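Local structure of dual function macrocyclase-peptidase POPB (Galerina marginata, 5N4B) at residues G535-W538 and H539-G542; G581-V584 and M585-V589; F435-E439 and T440-S444. The protein cleaves peptide bonds on the C-terminal side of proline and macrocyclises the precursor peptides of the amanitin toxins. The protein carries 1 engineered substitution. One frame throughout, in Å; residues are numbered along the deposited sequence.

Interaction 1 of 3, residues G535-W538 and H539-G542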
ATOM      1  N   GLY A 535     -14.635   8.849   3.561  1.00 15.40           N
ATOM      2  CA  GLY A 535     -14.704   8.537   4.995  1.00 17.53           C
ATOM      3  C   GLY A 535     -15.291   7.174   5.307  1.00 17.29           C
ATOM      4  O   GLY A 535     -15.549   6.311   4.440  1.00 17.23           O
ATOM      5  N   GLU A 536     -15.569   7.005   6.602  1.00 17.93           N
ATOM      6  CA  GLU A 536     -16.015   5.693   7.088  1.00 17.73           C
ATOM      7  C   GLU A 536     -17.287   5.239   6.421  1.00 19.34           C
ATOM      8  O   GLU A 536     -17.494   4.022   6.228  1.00 21.12           O
ATOM      9  CB  GLU A 536     -16.255   5.700   8.612  1.00 24.42           C
ATOM     10  CG  GLU A 536     -17.462   4.744   9.164  1.00 24.46           C
ATOM     11  CD  GLU A 536     -17.117   3.253   9.201  1.00 29.25           C
ATOM     12  OE1 GLU A 536     -15.976   2.886   8.871  1.00 39.46           O
ATOM     13  OE2 GLU A 536     -18.013   2.458   9.561  1.00 33.12           O
ATOM     14  N   GLU A 537     -18.187   6.138   6.094  1.00 17.76           N
ATOM     15  CA  GLU A 537     -19.429   5.738   5.471  1.00 19.57           C
ATOM     16  C   GLU A 537     -19.206   5.195   4.052  1.00 20.33           C
ATOM     17  O   GLU A 537     -20.009   4.385   3.574  1.00 19.13           O
ATOM     18  CB  GLU A 537     -20.478   6.854   5.471  1.00 24.04           C
ATOM     19  CG  GLU A 537     -20.957   7.240   6.865  1.00 31.05           C
ATOM     20  CD  GLU A 537     -21.818   6.165   7.523  1.00 47.41           C
ATOM     21  OE1 GLU A 537     -22.751   5.634   6.870  1.00 47.79           O
ATOM     22  OE2 GLU A 537     -21.557   5.853   8.705  1.00 56.31           O
ATOM     23  N   TRP A 538     -18.162   5.668   3.365  1.00 16.38           N
ATOM     24  CA  TRP A 538     -17.855   5.146   2.039  1.00 15.95           C
ATOM     25  C   TRP A 538     -17.334   3.722   2.145  1.00 16.05           C
ATOM     26  O   TRP A 538     -17.702   2.849   1.335  1.00 16.09           O
ATOM     27  CB  TRP A 538     -16.836   6.062   1.367  1.00 15.97           C
ATOM     28  CG  TRP A 538     -16.897   6.010  -0.135  1.00 11.54           C
ATOM     29  CD1 TRP A 538     -15.910   5.570  -0.973  1.00 14.16           C
ATOM     30  CD2 TRP A 538     -17.948   6.463  -0.961  1.00 12.76           C
ATOM     31  NE1 TRP A 538     -16.297   5.734  -2.252  1.00 12.55           N
ATOM     32  CE2 TRP A 538     -17.550   6.274  -2.292  1.00 11.73           C
ATOM     33  CE3 TRP A 538     -19.191   7.034  -0.708  1.00 14.21           C
ATOM     34  CZ2 TRP A 538     -18.366   6.594  -3.373  1.00 13.82           C
ATOM     35  CZ3 TRP A 538     -20.006   7.377  -1.774  1.00 16.16           C
ATOM     36  CH2 TRP A 538     -19.584   7.170  -3.107  1.00 15.35           C
ATOM     37  N   HIS A 539     -16.514   3.475   3.147  1.00 14.11           N
ATOM     38  CA  HIS A 539     -16.026   2.116   3.412  1.00 14.53           C
ATOM     39  C   HIS A 539     -17.177   1.198   3.770  1.00 17.55           C
ATOM     40  O   HIS A 539     -17.323   0.088   3.213  1.00 16.08           O
ATOM     41  CB  HIS A 539     -15.027   2.164   4.539  1.00 16.92           C
ATOM     42  CG  HIS A 539     -14.399   0.853   4.876  1.00 15.62           C
ATOM     43  ND1 HIS A 539     -13.707   0.686   6.057  1.00 20.24           N
ATOM     44  CD2 HIS A 539     -14.247  -0.303   4.181  1.00 14.22           C
ATOM     45  CE1 HIS A 539     -13.211  -0.540   6.105  1.00 20.30           C
ATOM     46  NE2 HIS A 539     -13.503  -1.151   4.966  1.00 16.33           N
ATOM     47  N   LYS A 540     -18.036   1.662   4.685  1.00 17.44           N
ATOM     48  CA  LYS A 540     -19.164   0.845   5.152  1.00 16.93           C
ATOM     49  C   LYS A 540     -20.120   0.508   4.022  1.00 20.05           C
ATOM     50  O   LYS A 540     -20.792  -0.533   4.049  1.00 20.51           O
ATOM     51  CB  LYS A 540     -19.836   1.583   6.315  1.00 21.73           C
ATOM     52  CG  LYS A 540     -21.114   0.939   6.824  1.00 25.94           C
ATOM     53  CD  LYS A 540     -21.494   1.435   8.230  1.00 38.04           C
ATOM     54  CE  LYS A 540     -22.175   2.785   8.243  1.00 47.33           C
ATOM     55  NZ  LYS A 540     -22.354   3.272   9.675  1.00 54.08           N
ATOM     56  N   GLY A 541     -20.172   1.351   2.997  1.00 19.00           N
ATOM     57  CA  GLY A 541     -20.977   1.149   1.821  1.00 17.08           C
ATOM     58  C   GLY A 541     -20.517   0.029   0.914  1.00 15.73           C
ATOM     59  O   GLY A 541     -21.249  -0.300  -0.018  1.00 16.92           O
ATOM     60  N   GLY A 542     -19.341  -0.502   1.170  1.00 15.34           N
ATOM     61  CA  GLY A 542     -18.850  -1.639   0.424  1.00 14.81           C
ATOM     62  C   GLY A 542     -18.046  -2.564   1.294  1.00 14.00           C
ATOM     63  O   GLY A 542     -16.853  -2.721   1.097  1.00 15.02           O
TER
HETATM   64  O   HOH W   1     -13.569   2.602   8.062  1.00 23.71           O

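Interaction 2 of 3, residues G581-V584 and M585-V589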
ATOM      1  N   GLY A 581      -7.488  -7.504  -6.945  1.00  9.19           N
ATOM      2  CA  GLY A 581      -7.556  -8.723  -7.767  1.00  7.45           C
ATOM      3  C   GLY A 581      -8.845  -9.470  -7.552  1.00  8.97           C
ATOM      4  O   GLY A 581      -9.446 -10.013  -8.493  1.00  9.11           O
ATOM      5  N   LEU A 582      -9.312  -9.510  -6.312  1.00  9.40           N
ATOM      6  CA  LEU A 582     -10.657  -9.988  -6.005  1.00  8.42           C
ATOM      7  C   LEU A 582     -11.699  -9.193  -6.778  1.00  9.66           C
ATOM      8  O   LEU A 582     -12.641  -9.745  -7.360  1.00 10.61           O
ATOM      9  CB  LEU A 582     -10.931  -9.846  -4.496  1.00  8.95           C
ATOM     10  CG  LEU A 582     -12.377 -10.033  -4.068  1.00 12.40           C
ATOM     11  CD1 LEU A 582     -12.941 -11.434  -4.348  1.00 12.22           C
ATOM     12  CD2 LEU A 582     -12.530  -9.737  -2.551  1.00 12.21           C
ATOM     13  N   LEU A 583     -11.538  -7.877  -6.778  1.00  9.43           N
ATOM     14  CA  LEU A 583     -12.430  -7.008  -7.528  1.00  8.96           C
ATOM     15  C   LEU A 583     -12.488  -7.422  -8.990  1.00  8.30           C
ATOM     16  O   LEU A 583     -13.577  -7.537  -9.571  1.00 10.00           O
ATOM     17  CB  LEU A 583     -11.978  -5.563  -7.358  1.00  9.67           C
ATOM     18  CG  LEU A 583     -12.760  -4.532  -8.151  1.00 11.47           C
ATOM     19  CD1 LEU A 583     -14.178  -4.394  -7.619  1.00 13.19           C
ATOM     20  CD2 LEU A 583     -12.044  -3.196  -8.104  1.00 12.15           C
ATOM     21  N   VAL A 584     -11.330  -7.622  -9.608  1.00  8.33           N
ATOM     22  CA  VAL A 584     -11.280  -8.026 -11.016  1.00  9.20           C
ATOM     23  C   VAL A 584     -11.930  -9.387 -11.245  1.00  8.43           C
ATOM     24  O   VAL A 584     -12.735  -9.555 -12.166  1.00  9.86           O
ATOM     25  CB  VAL A 584      -9.847  -7.960 -11.540  1.00  8.83           C
ATOM     26  CG1 VAL A 584      -9.707  -8.607 -12.891  1.00  8.39           C
ATOM     27  CG2 VAL A 584      -9.420  -6.535 -11.619  1.00 11.84           C
ATOM     28  N   MET A 585     -11.581 -10.370 -10.425  1.00  8.29           N
ATOM     29  CA  MET A 585     -12.072 -11.744 -10.620  1.00  9.85           C
ATOM     30  C   MET A 585     -13.569 -11.814 -10.401  1.00 11.05           C
ATOM     31  O   MET A 585     -14.286 -12.411 -11.207  1.00 12.92           O
ATOM     32  CB  MET A 585     -11.321 -12.708  -9.692  1.00 10.58           C
ATOM     33  CG  MET A 585      -9.876 -12.901 -10.173  1.00 10.97           C
ATOM     34  SD  MET A 585      -8.904 -14.166  -9.329  1.00 11.83           S
ATOM     35  CE  MET A 585      -8.186 -13.207  -7.998  1.00 12.48           C
ATOM     36  N   GLY A 586     -14.086 -11.160  -9.355  1.00 10.59           N
ATOM     37  CA  GLY A 586     -15.527 -11.115  -9.181  1.00 11.81           C
ATOM     38  C   GLY A 586     -16.252 -10.317 -10.249  1.00 11.69           C
ATOM     39  O   GLY A 586     -17.379 -10.660 -10.634  1.00 13.38           O
ATOM     40  N   SER A 587     -15.630  -9.253 -10.746  1.00 10.71           N
ATOM     41  CA  SER A 587     -16.272  -8.453 -11.767  1.00 11.05           C
ATOM     42  C   SER A 587     -16.451  -9.243 -13.046  1.00 11.94           C
ATOM     43  O   SER A 587     -17.471  -9.091 -13.710  1.00 12.03           O
ATOM     44  CB  SER A 587     -15.488  -7.178 -12.027  1.00  9.94           C
ATOM     45  OG  SER A 587     -15.602  -6.246 -10.926  1.00 11.05           O
ATOM     46  N   ILE A 588     -15.467 -10.054 -13.441  1.00 10.56           N
ATOM     47  CA  ILE A 588     -15.620 -10.781 -14.708  1.00 12.10           C
ATOM     48  C   ILE A 588     -16.659 -11.878 -14.573  1.00 10.71           C
ATOM     49  O   ILE A 588     -17.355 -12.175 -15.542  1.00 13.73           O
ATOM     50  CB  ILE A 588     -14.305 -11.300 -15.330  1.00 11.89           C
ATOM     51  CG1 ILE A 588     -13.658 -12.400 -14.527  1.00 12.93           C
ATOM     52  CG2 ILE A 588     -13.323 -10.155 -15.586  1.00 11.82           C
ATOM     53  CD1 ILE A 588     -12.403 -12.950 -15.205  1.00 13.33           C
ATOM     54  N   VAL A 589     -16.813 -12.458 -13.380  1.00 12.03           N
ATOM     55  CA  VAL A 589     -17.866 -13.440 -13.137  1.00 14.65           C
ATOM     56  C   VAL A 589     -19.237 -12.778 -13.205  1.00 13.19           C
ATOM     57  O   VAL A 589     -20.197 -13.337 -13.772  1.00 15.97           O
ATOM     58  CB  VAL A 589     -17.621 -14.125 -11.784  1.00 15.24           C
ATOM     59  CG1 VAL A 589     -18.847 -14.921 -11.356  1.00 18.18           C
ATOM     60  CG2 VAL A 589     -16.304 -14.987 -11.820  1.00 16.70           C
TER

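Interaction 3 of 3, residues F435-E439 and T440-S444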
ATOM      1  N   PHE A 435       9.325  28.766   8.349  1.00 18.25           N
ATOM      2  CA  PHE A 435       8.726  29.747   9.256  1.00 17.59           C
ATOM      3  C   PHE A 435       9.674  30.913   9.531  1.00 23.26           C
ATOM      4  O   PHE A 435       9.206  31.950   9.979  1.00 24.18           O
ATOM      5  CB  PHE A 435       8.343  29.119  10.588  1.00 19.69           C
ATOM      6  CG  PHE A 435       7.080  28.305  10.573  1.00 20.48           C
ATOM      7  CD1 PHE A 435       5.864  28.881  10.833  1.00 21.45           C
ATOM      8  CD2 PHE A 435       7.132  26.959  10.263  1.00 18.47           C
ATOM      9  CE1 PHE A 435       4.692  28.110  10.832  1.00 22.73           C
ATOM     10  CE2 PHE A 435       5.972  26.178  10.244  1.00 20.69           C
ATOM     11  CZ  PHE A 435       4.754  26.770  10.549  1.00 21.12           C
ATOM     12  N   THR A 436      10.981  30.757   9.305  1.00 22.00           N
ATOM     13  CA  THR A 436      11.926  31.830   9.570  1.00 21.49           C
ATOM     14  C   THR A 436      11.981  32.870   8.457  1.00 27.40           C
ATOM     15  O   THR A 436      12.581  33.935   8.658  1.00 30.09           O
ATOM     16  CB  THR A 436      13.360  31.320   9.833  1.00 24.04           C
ATOM     17  OG1 THR A 436      13.979  30.911   8.625  1.00 25.85           O
ATOM     18  CG2 THR A 436      13.410  30.191  10.810  1.00 27.38           C
ATOM     19  N   ALA A 437      11.364  32.622   7.307  1.00 24.07           N
ATOM     20  CA  ALA A 437      11.430  33.539   6.178  1.00 24.63           C
ATOM     21  C   ALA A 437      10.403  34.655   6.325  1.00 25.78           C
ATOM     22  O   ALA A 437       9.420  34.524   7.062  1.00 24.48           O
ATOM     23  CB  ALA A 437      11.129  32.776   4.890  1.00 24.35           C
ATOM     24  N   PRO A 438      10.588  35.759   5.590  1.00 32.07           N
ATOM     25  CA  PRO A 438       9.575  36.810   5.560  1.00 34.32           C
ATOM     26  C   PRO A 438       8.202  36.274   5.186  1.00 32.93           C
ATOM     27  O   PRO A 438       8.077  35.330   4.404  1.00 32.69           O
ATOM     28  CB  PRO A 438      10.107  37.790   4.506  1.00 36.28           C
ATOM     29  CG  PRO A 438      11.545  37.552   4.461  1.00 40.76           C
ATOM     30  CD  PRO A 438      11.734  36.083   4.726  1.00 35.86           C
ATOM     31  N   GLU A 439       7.173  36.930   5.729  1.00 41.24           N
ATOM     32  CA  GLU A 439       5.798  36.418   5.707  1.00 48.26           C
ATOM     33  C   GLU A 439       5.317  35.997   4.312  1.00 45.43           C
ATOM     34  O   GLU A 439       4.578  35.015   4.186  1.00 55.50           O
ATOM     35  CB  GLU A 439       4.838  37.449   6.326  1.00 60.69           C
ATOM     36  CG  GLU A 439       4.962  37.621   7.859  1.00 71.14           C
ATOM     37  CD  GLU A 439       4.041  36.689   8.654  1.00 76.93           C
ATOM     38  OE1 GLU A 439       3.326  37.184   9.551  1.00 74.69           O
ATOM     39  OE2 GLU A 439       4.032  35.466   8.383  1.00 79.46           O
ATOM     40  N   THR A 440       5.711  36.699   3.254  1.00 43.98           N
ATOM     41  CA  THR A 440       5.227  36.315   1.922  1.00 43.31           C
ATOM     42  C   THR A 440       6.170  35.384   1.169  1.00 35.80           C
ATOM     43  O   THR A 440       5.919  35.080  -0.000  1.00 39.90           O
ATOM     44  CB  THR A 440       4.976  37.543   1.040  1.00 47.33           C
ATOM     45  OG1 THR A 440       6.228  38.173   0.763  1.00 50.94           O
ATOM     46  CG2 THR A 440       4.037  38.518   1.708  1.00 51.29           C
ATOM     47  N   GLN A 441       7.263  34.956   1.794  1.00 28.08           N
ATOM     48  CA  GLN A 441       8.322  34.210   1.133  1.00 30.44           C
ATOM     49  C   GLN A 441       8.541  32.864   1.806  1.00 23.60           C
ATOM     50  O   GLN A 441       9.613  32.277   1.651  1.00 26.13           O
ATOM     51  CB  GLN A 441       9.648  34.966   1.191  1.00 32.32           C
ATOM     52  CG  GLN A 441       9.598  36.276   0.426  1.00 46.29           C
ATOM     53  CD  GLN A 441      10.915  37.027   0.483  1.00 52.01           C
ATOM     54  OE1 GLN A 441      11.143  37.866   1.350  1.00 55.85           O
ATOM     55  NE2 GLN A 441      11.784  36.730  -0.463  1.00 57.55           N
ATOM     56  N   ARG A 442       7.555  32.391   2.557  1.00 20.89           N
ATOM     57  CA  ARG A 442       7.755  31.179   3.352  1.00 19.61           C
ATOM     58  C   ARG A 442       7.619  29.901   2.551  1.00 18.14           C
ATOM     59  O   ARG A 442       8.243  28.900   2.912  1.00 17.24           O
ATOM     60  CB  ARG A 442       6.833  31.175   4.561  1.00 19.96           C
ATOM     61  CG  ARG A 442       7.148  32.320   5.491  1.00 21.94           C
ATOM     62  CD  ARG A 442       6.335  32.152   6.682  1.00 28.29           C
ATOM     63  NE  ARG A 442       6.620  33.095   7.745  1.00 31.33           N
ATOM     64  CZ  ARG A 442       5.915  33.073   8.874  1.00 43.43           C
ATOM     65  NH1 ARG A 442       4.920  32.170   9.039  1.00 40.98           N
ATOM     66  NH2 ARG A 442       6.196  33.940   9.825  1.00 45.67           N
ATOM     67  N   PHE A 443       6.810  29.896   1.514  1.00 17.93           N
ATOM     68  CA  PHE A 443       6.554  28.696   0.732  1.00 15.23           C
ATOM     69  C   PHE A 443       7.370  28.701  -0.546  1.00 18.82           C
ATOM     70  O   PHE A 443       7.407  29.708  -1.270  1.00 21.55           O
ATOM     71  CB  PHE A 443       5.069  28.629   0.381  1.00 18.09           C
ATOM     72  CG  PHE A 443       4.641  27.351  -0.267  1.00 20.02           C
ATOM     73  CD1 PHE A 443       4.433  26.217   0.489  1.00 22.72           C
ATOM     74  CD2 PHE A 443       4.460  27.277  -1.639  1.00 27.58           C
ATOM     75  CE1 PHE A 443       4.014  25.009  -0.117  1.00 24.78           C
ATOM     76  CE2 PHE A 443       4.048  26.062  -2.231  1.00 29.60           C
ATOM     77  CZ  PHE A 443       3.813  24.960  -1.426  1.00 22.30           C
ATOM     78  N   SER A 444       8.063  27.593  -0.824  1.00 15.76           N
ATOM     79  CA  SER A 444       8.878  27.492  -2.024  1.00 15.85           C
ATOM     80  C   SER A 444       8.883  26.055  -2.529  1.00 15.60           C
ATOM     81  O   SER A 444       8.495  25.127  -1.829  1.00 15.57           O
ATOM     82  CB  SER A 444      10.321  27.924  -1.767  1.00 18.69           C
ATOM     83  OG  SER A 444      11.015  27.070  -0.888  1.00 20.42           O
TER
HETATM   84  O   HOH W   2       9.460  34.846  10.086  1.00 39.35           O
HETATM   85  O   HOH W   3       4.504  32.756   2.144  1.00 31.57           O
HETATM   86  O   HOH W   4       4.030  35.560  11.892  1.00 44.83           O

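Interaction 1 of 3, residues G535-W538 and H539-G542
Glu-537 and Lys-540 meet through a salt bridge, NZ of the lysine lying 2.9 Å from OE2 of the glutamate. The two side chains run side by side in the same direction, and the ammonium meets OE2 on its syn side, 20° out of the carboxylate plane. Bends in both chains make this fit: Glu-537 turns at chi2 (-70°) and Lys-540 at chi3 (80°). A second carboxylate, that of Glu-536, lies near, its OE2 4.4 Å from Lys-540 NZ, too far for a salt bridge. Its other oxygen, OE1, accepts a hydrogen bond from a water at 2.6 Å, and that water lies in the ring plane of His-539, 2.8 Å from ND1. All of this decorates the short helix 536-540 of the alpha/beta-hydrolase domain, N-capped by Gly-535, whose carbonyl O accepts from His-539 N at 3.3 Å. The following bond is shorter, Lys-540 N to Glu-536 O at 2.9 Å. Farther out, Arg-543 forms a salt bridge with Glu-536 OE1, and Glu-623 holds His-539 NE2, so that the imidazole is gripped at both nitrogens. Trp-538 turns away from this polar side, its NE1 bonded to Ser-527 O and its ring edge-to-face with Phe-534.

Interaction 2 of 3, residues G581-V584 and M585-V589
Ser-587 reaches back to Leu-583 with two donors at once: its backbone N lies 2.9 Å from Leu-583 O, and its hydroxyl OG donates to the same oxygen at 2.8 Å. The two approach from opposite faces of the carbonyl plane, so one buried acceptor is shared between a main-chain and a side-chain bond. The hydroxyl gets there because chi1 of -71° sets OG beside the serine's own backbone N, on the side facing Leu-583 O. This is helix 579-590, the connection of a beta-alpha-beta unit between strands 572-577 and 598-602 of the alpha/beta-hydrolase fold. It follows directly on the nucleophile position of the charge relay system, Ala-578, an engineered residue here.

The other main-chain bonds continue the helix on both sides of the serine. Gly-586 N meets Leu-582 O at 2.8 Å and nearly straight, with an N-H...O angle of 170°, while Ile-588 N to Val-584 O is longer at 3.1 Å.

Beyond the backbone, the packing is apolar and buried. Val-584 and Ile-588, one turn apart, both face the central sheet, touching Ile-574 and Ala-599 on its two neighbouring strands. Leu-583 and Ser-587 form a ridge that leans on helix 548-563, where each touches Phe-554; between them, Leu-583 CD1 stands 4.0 Å from Ser-587 OG. Met-585 packs on Pro-601 and Ala-606, and its chain, extended through chi2 and then bent at chi3 (-90°), brings the methyl back over the preceding turn. There Met-585 CE lies against the Gly-581 backbone, 3.5 Å from Gly-581 O, the same oxygen that accepts from Met-585 N at 2.9 Å.

Interaction 3 of 3, residues F435-E439 and T440-S444
Arg-442 lays its guanidinium between Phe-435 O on one face and the carboxylate of Glu-439 on the other, with Ala-437 O at its edge. The edge contact is a hydrogen bond: NE donates to Ala-437 O at 3.2 Å, nearly in the guanidinium plane. A chain extended from CG to NE carries the group across the turn, Arg-442 CG 3.3 Å from Pro-438 O. Tyr-433 OH holds NH1, and the Phe-435 ring, edge-to-face with Tyr-433, comes within 3.9 Å of Arg-442 NH1 through its CD1. On this side a water bridges Phe-435 O and Ala-437 O.

The solvent side is looser. Glu-439 is poorly ordered, and its OE2, 3.0 Å from Arg-442 NH2, sits over the guanidinium centre in a salt bridge with no N-H aimed at the oxygen. A water donates to Glu-439 OE1 and accepts only weakly from Arg-442 NH2; another joins the turn's backbone, Glu-439 O to Arg-442 N. Exposed Gln-441 crosses the Pro-438 ring, Gln-441 OE1 3.2 Å from Pro-438 CG.

Gln-441 N bonds to Pro-438 O at 2.8 Å, closing a type I beta turn between strands 426-434 and 443-448, the last two of a four-stranded beta-propeller blade.

How the interactions relate
Along the chain, interaction 3 comes first, then interaction 1, then interaction 2. Interaction 3 belongs to the N-terminal beta-propeller, whereas the other two share the alpha/beta-hydrolase domain. Its centre lies about 39 Å from that of interaction 1 and about 50 Å from that of interaction 2, on the opposite side of the chain's centre from the latter. Interactions 1 and 2 are closer, with centres about 20 Å and nearest atoms about 9 Å apart, yet they do not touch. Helix 536-540 borders the propeller through Pro-334, while helix 579-590 follows the nucleophile position, so the three sample propeller surface, domain boundary and catalytic core.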